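Alpha-n-acetylglucosaminidase family protein (Clostridium perfringens, PDB 4A42) probably binds carbohydrate through this family 32 module, one part of a multimodular family 89 alpha-N-acetylglucosaminidase that removes N-acetylglucosamine from its substrates. Local coordinates at residues A43-L46 against R47-N50; E112-A115 against V116-N119. All coordinates share one frame; numbering follows the deposited sequence.

How the contacts relate
Contact 1 and contact 2 follow one another along the chain within one F5/8 type C domain, but they do not touch: their centres lie 18 Å apart and their nearest atoms about 11 Å. In contact 1 the loop after strand 33-36, which includes a 3-10 segment, binds the calcium ion directly. Contact 2 leads from a loop into the edge strand 116-120, with the V116 side chain about 12 Å from that ion. In residues 43-50 the carbonyls of N45 and N50 bind the metal; in residues 112-119 the carbonyl of E112 accepts a tyrosine hydroxyl. No sugar is bound to this chain.

Contact 1: A43-L46 against R47-N50; sequences ANNL and RDGN. With CA (calcium ion), chain C.
N44 and R47 meet twice, through backbone and side chains. The N44 carbonyl accepts the backbone N-H of R47 (N44 O to R47 N 3.1 Å, 164° at the hydrogen), an i to i+3 bond with 3-10 spacing. In one of two conformers of N44 the side chains run abreast in the same direction, amide and guanidinium planes turned 42° apart. There N44 OD1 lies at the guanidinium edge, in its plane, a long and provisional 3.6 Å from R47 NE. R47 CG, wedged between backbone N and carbonyl carbon (chi1 45°), starts the chain back along the helical turn, and NH1 is hydrogen-bonded to A27 O. N45 then works with D48. N45 O binds the calcium ion at 2.3 Å, and D48 OD1 binds it too, so the two oxygens are neighbours because they share a metal. Water 1 donates to both N45 OD1 and D48 OD2, 3.0 Å each, tying the amide to the carboxylate, while N45 ND2 is hydrogen-bonded to L54. L46 turns inward instead, onto V34, V36, W55, I141 and I144. Beyond it, D48 OD1 also accepts N50 N (3.2 Å) from above the carboxylate plane, forming an Asx turn that brings N50 O to the calcium ion at 2.3 Å. T53, G142 and E143 complete a calcium site built from this loop and strand 141-148, as in the beta-sandwich of family 32 carbohydrate-binding modules.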
ATOM      1  N   ALA A  43       1.062  12.037  -3.474  1.00 25.09           N
ATOM      2  CA  ALA A  43       1.671  10.716  -3.443  1.00 23.88           C
ATOM      3  C   ALA A  43       2.697  10.508  -2.323  1.00 23.83           C
ATOM      4  O   ALA A  43       2.738   9.444  -1.704  1.00 25.26           O
ATOM      5  CB  ALA A  43       2.273  10.369  -4.807  1.00 25.36           C
ATOM      6  N   ASN A  44       3.532  11.505  -2.054  1.00 23.60           N
ATOM      7  CA  ASN A  44       4.542  11.327  -1.029  0.54 23.23           C
ATOM      8  C   ASN A  44       3.944  11.313   0.372  1.00 20.41           C
ATOM      9  O   ASN A  44       4.597  10.901   1.323  1.00 21.68           O
ATOM     10  CB  ASN A  44       5.656  12.356  -1.175  0.54 26.18           C
ATOM     11  CG  ASN A  44       6.541  12.059  -2.361  0.54 29.06           C
ATOM     12  OD1 ASN A  44       6.792  10.892  -2.682  0.54 30.31           O
ATOM     13  ND2 ASN A  44       7.004  13.104  -3.033  0.54 30.86           N
ATOM     14  N   ASN A  45       2.693  11.739   0.481  1.00 20.23           N
ATOM     15  CA  ASN A  45       1.982  11.651   1.754  1.00 18.99           C
ATOM     16  C   ASN A  45       1.821  10.195   2.172  1.00 17.50           C
ATOM     17  O   ASN A  45       1.546   9.898   3.322  1.00 16.45           O
ATOM     18  CB  ASN A  45       0.611  12.326   1.678  1.00 19.31           C
ATOM     19  CG  ASN A  45       0.712  13.842   1.605  1.00 20.04           C
ATOM     20  OD1 ASN A  45       1.773  14.418   1.847  1.00 22.08           O
ATOM     21  ND2 ASN A  45      -0.397  14.493   1.288  1.00 18.68           N
ATOM     22  N   LEU A  46       2.004   9.279   1.240  1.00 16.17           N
ATOM     23  CA  LEU A  46       1.869   7.860   1.569  1.00 15.39           C
ATOM     24  C   LEU A  46       3.027   7.319   2.393  1.00 15.98           C
ATOM     25  O   LEU A  46       2.905   6.272   3.032  1.00 14.63           O
ATOM     26  CB  LEU A  46       1.744   7.024   0.296  1.00 15.14           C
ATOM     27  CG  LEU A  46       0.449   7.163  -0.484  1.00 13.04           C
ATOM     28  CD1 LEU A  46       0.634   6.516  -1.848  1.00 16.00           C
ATOM     29  CD2 LEU A  46      -0.698   6.508   0.291  1.00 15.70           C
ATOM     30  N   ARG A  47       4.145   8.020   2.363  1.00 17.57           N
ATOM     31  CA  ARG A  47       5.304   7.518   3.015  1.00 19.36           C
ATOM     32  C   ARG A  47       6.182   8.614   3.628  1.00 18.79           C
ATOM     33  O   ARG A  47       7.369   8.563   3.558  1.00 22.05           O
ATOM     34  CB  ARG A  47       6.090   6.624   2.057  1.00 22.39           C
ATOM     35  CG  ARG A  47       6.226   7.206   0.707  1.00 28.02           C
ATOM     36  CD  ARG A  47       7.574   7.838   0.596  1.00 29.09           C
ATOM     37  NE  ARG A  47       8.007   8.130  -0.752  1.00 28.18           N
ATOM     38  CZ  ARG A  47       9.006   7.514  -1.353  1.00 31.97           C
ATOM     39  NH1 ARG A  47       9.679   6.559  -0.760  1.00 32.75           N
ATOM     40  NH2 ARG A  47       9.322   7.874  -2.553  1.00 33.00           N
ATOM     41  N   ASP A  48       5.534   9.559   4.272  1.00 17.49           N
ATOM     42  CA  ASP A  48       6.225  10.673   4.916  1.00 16.54           C
ATOM     43  C   ASP A  48       6.312  10.543   6.435  1.00 16.19           C
ATOM     44  O   ASP A  48       6.836  11.436   7.115  1.00 18.50           O
ATOM     45  CB  ASP A  48       5.602  12.014   4.514  1.00 18.64           C
ATOM     46  CG  ASP A  48       4.191  12.181   5.022  1.00 17.86           C
ATOM     47  OD1 ASP A  48       3.594  11.186   5.493  1.00 14.57           O
ATOM     48  OD2 ASP A  48       3.677  13.312   4.948  1.00 19.07           O
ATOM     49  N   GLY A  49       5.815   9.429   6.966  1.00 15.81           N
ATOM     50  CA  GLY A  49       5.904   9.167   8.393  1.00 13.27           C
ATOM     51  C   GLY A  49       4.889   9.914   9.241  1.00 14.89           C
ATOM     52  O   GLY A  49       4.994   9.917  10.462  1.00 18.93           O
ATOM     53  N   ASN A  50       3.908  10.542   8.597  1.00 12.38           N
ATOM     54  CA  ASN A  50       2.891  11.333   9.291  1.00 12.65           C
ATOM     55  C   ASN A  50       1.523  10.762   8.960  1.00 10.71           C
ATOM     56  O   ASN A  50       1.079  10.841   7.826  1.00 12.65           O
ATOM     57  CB  ASN A  50       2.991  12.796   8.840  1.00 13.79           C
ATOM     58  CG  ASN A  50       2.028  13.722   9.582  1.00 11.83           C
ATOM     59  OD1 ASN A  50       0.945  13.321   9.981  1.00 13.63           O
ATOM     60  ND2 ASN A  50       2.442  14.968   9.777  1.00 14.20           N
TER
HETATM   61 CA    CA C1690       1.277  10.400   5.562  1.00 12.32          CA
HETATM   62  O   HOH W   1       4.728  14.564   2.437  1.00 32.01           O

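Contact 2: E112-A115 against V116-N119; sequences ENKA and VYSN
Y117 reaches back along its own chain to E112 and K114, and its phenol end is the tight part of the contact. The hydroxyl donates to the backbone carbonyl of E112 (Y117 OH to E112 O 2.7 Å), lying in the carbonyl plane on a lone pair with a C=O to donor angle of 142°. The same oxygen accepts the backbone N-H of K114 (K114 N to Y117 OH 3.0 Å) and is also hydrogen-bonded to L88 N, so three bonds grip one buried hydroxyl and fix where the ring ends. E112 O sits at the ring edge and has a second donor in N110 ND2. K114, in one of its two conformers, covers one face of the ring: its CB stands 4.0 Å from the ring centroid, 19° off the normal, a CH-pi contact displaced toward the rim. Further along the side chain, K114 CE comes to 3.6 Å from Y117 CD2 as the chain bends at chi3 (-69°).

Beyond the ring the contact turns loose and wet. K114 sends its ammonium to two waters. Water 2 lies 2.8 Å from K114 NZ and donates to V116 O (3.0 Å), while accepting S118 N. Water 3 joins K114 NZ to S118 O, 2.9 Å from that carbonyl. E112 OE1 makes a salt bridge with K114 NZ at a long 4.0 Å.

The waters thus line the outer edge of strand 116-120, the outermost strand of its antiparallel sheet. On its inner edge the backbones of Y117 and N119 pair with I80 and I78 of strand 77-82, and A115, just ahead of the strand, with S82; Y117 also packs against S82 and N110.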
ATOM      1  N   GLU A 112     -14.994  -4.663   7.679  1.00 15.59           N
ATOM      2  CA  GLU A 112     -14.491  -4.342   9.014  1.00 17.85           C
ATOM      3  C   GLU A 112     -13.900  -2.931   9.006  1.00 19.39           C
ATOM      4  O   GLU A 112     -13.107  -2.593   8.128  1.00 16.62           O
ATOM      5  CB  GLU A 112     -13.437  -5.362   9.477  1.00 17.93           C
ATOM      6  CG  GLU A 112     -13.030  -5.230  10.962  1.00 19.05           C
ATOM      7  CD  GLU A 112     -11.910  -6.177  11.365  1.00 19.21           C
ATOM      8  OE1 GLU A 112     -11.209  -6.703  10.485  1.00 21.26           O
ATOM      9  OE2 GLU A 112     -11.713  -6.397  12.575  1.00 21.00           O
ATOM     10  N   ASN A 113     -14.307  -2.115   9.974  1.00 17.78           N
ATOM     11  CA  ASN A 113     -13.842  -0.732  10.040  1.00 16.43           C
ATOM     12  C   ASN A 113     -12.711  -0.608  11.040  1.00 16.31           C
ATOM     13  O   ASN A 113     -12.916  -0.728  12.259  1.00 17.82           O
ATOM     14  CB  ASN A 113     -14.984   0.222  10.383  1.00 17.14           C
ATOM     15  CG  ASN A 113     -14.728   1.637   9.870  1.00 18.15           C
ATOM     16  OD1 ASN A 113     -13.592   2.114   9.869  1.00 21.61           O
ATOM     17  ND2 ASN A 113     -15.782   2.306   9.424  1.00 19.95           N
ATOM     18  N   LYS A 114     -11.509  -0.384  10.517  1.00 15.13           N
ATOM     19  CA  LYS A 114     -10.313  -0.284  11.351  1.00 15.55           C
ATOM     20  C   LYS A 114      -9.518   0.959  10.999  1.00 13.84           C
ATOM     21  O   LYS A 114      -9.584   1.458   9.869  1.00 14.49           O
ATOM     22  CB  LYS A 114      -9.416  -1.518  11.194  1.00 17.33           C
ATOM     23  CG  LYS A 114     -10.100  -2.842  11.541  1.00 19.71           C
ATOM     24  CD  LYS A 114      -9.092  -3.934  11.839  1.00 21.67           C
ATOM     25  CE  LYS A 114      -8.315  -4.362  10.611  1.00 21.01           C
ATOM     26  NZ  LYS A 114      -7.426  -5.525  10.922  1.00 22.38           N
ATOM     27  N   ALA A 115      -8.755   1.454  11.966  1.00 13.71           N
ATOM     28  CA  ALA A 115      -7.906   2.614  11.713  1.00 12.96           C
ATOM     29  C   ALA A 115      -6.676   2.197  10.901  1.00 12.53           C
ATOM     30  O   ALA A 115      -6.241   2.911   9.992  1.00 13.28           O
ATOM     31  CB  ALA A 115      -7.487   3.265  13.042  1.00 12.68           C
ATOM     32  N   VAL A 116      -6.127   1.034  11.234  1.00 13.34           N
ATOM     33  CA  VAL A 116      -4.956   0.502  10.558  1.00 13.39           C
ATOM     34  C   VAL A 116      -5.255  -0.918  10.101  1.00 13.93           C
ATOM     35  O   VAL A 116      -5.669  -1.769  10.896  1.00 15.74           O
ATOM     36  CB  VAL A 116      -3.739   0.488  11.491  1.00 15.19           C
ATOM     37  CG1 VAL A 116      -2.509  -0.056  10.766  1.00 16.28           C
ATOM     38  CG2 VAL A 116      -3.473   1.889  12.002  1.00 14.68           C
ATOM     39  N   TYR A 117      -5.054  -1.167   8.815  1.00 12.44           N
ATOM     40  CA  TYR A 117      -5.177  -2.518   8.272  1.00 12.47           C
ATOM     41  C   TYR A 117      -3.794  -3.159   8.166  1.00 12.74           C
ATOM     42  O   TYR A 117      -3.012  -2.857   7.260  1.00 13.76           O
ATOM     43  CB  TYR A 117      -5.925  -2.506   6.926  1.00 12.50           C
ATOM     44  CG  TYR A 117      -7.345  -2.034   7.071  1.00 11.52           C
ATOM     45  CD1 TYR A 117      -7.658  -0.678   7.021  1.00 10.99           C
ATOM     46  CD2 TYR A 117      -8.390  -2.940   7.290  1.00 12.43           C
ATOM     47  CE1 TYR A 117      -8.967  -0.244   7.179  1.00 11.34           C
ATOM     48  CE2 TYR A 117      -9.692  -2.511   7.441  1.00 13.91           C
ATOM     49  CZ  TYR A 117      -9.980  -1.171   7.382  1.00 13.86           C
ATOM     50  OH  TYR A 117     -11.274  -0.734   7.543  1.00 14.00           O
ATOM     51  N   SER A 118      -3.489  -4.017   9.136  1.00 15.86           N
ATOM     52  CA  SER A 118      -2.201  -4.699   9.180  1.00 18.14           C
ATOM     53  C   SER A 118      -2.306  -6.079   8.543  1.00 17.26           C
ATOM     54  O   SER A 118      -3.341  -6.755   8.655  1.00 20.84           O
ATOM     55  CB  SER A 118      -1.743  -4.864  10.635  1.00 22.71           C
ATOM     56  OG  SER A 118      -1.712  -3.621  11.322  1.00 28.57           O
ATOM     57  N   ASN A 119      -1.243  -6.494   7.865  1.00 18.77           N
ATOM     58  CA  ASN A 119      -1.146  -7.858   7.338  1.00 20.64           C
ATOM     59  C   ASN A 119       0.263  -8.409   7.482  1.00 21.28           C
ATOM     60  O   ASN A 119       1.222  -7.798   7.022  1.00 23.03           O
ATOM     61  CB  ASN A 119      -1.536  -7.913   5.858  1.00 21.90           C
ATOM     62  CG  ASN A 119      -3.019  -7.718   5.632  1.00 22.87           C
ATOM     63  OD1 ASN A 119      -3.464  -6.625   5.311  1.00 21.65           O
ATOM     64  ND2 ASN A 119      -3.790  -8.778   5.811  1.00 22.38           N
TER
HETATM   65  O   HOH W   2      -4.966  -4.549  11.671  1.00 21.32           O
HETATM   66  O   HOH W   3      -6.081  -5.814   8.526  1.00 21.79           O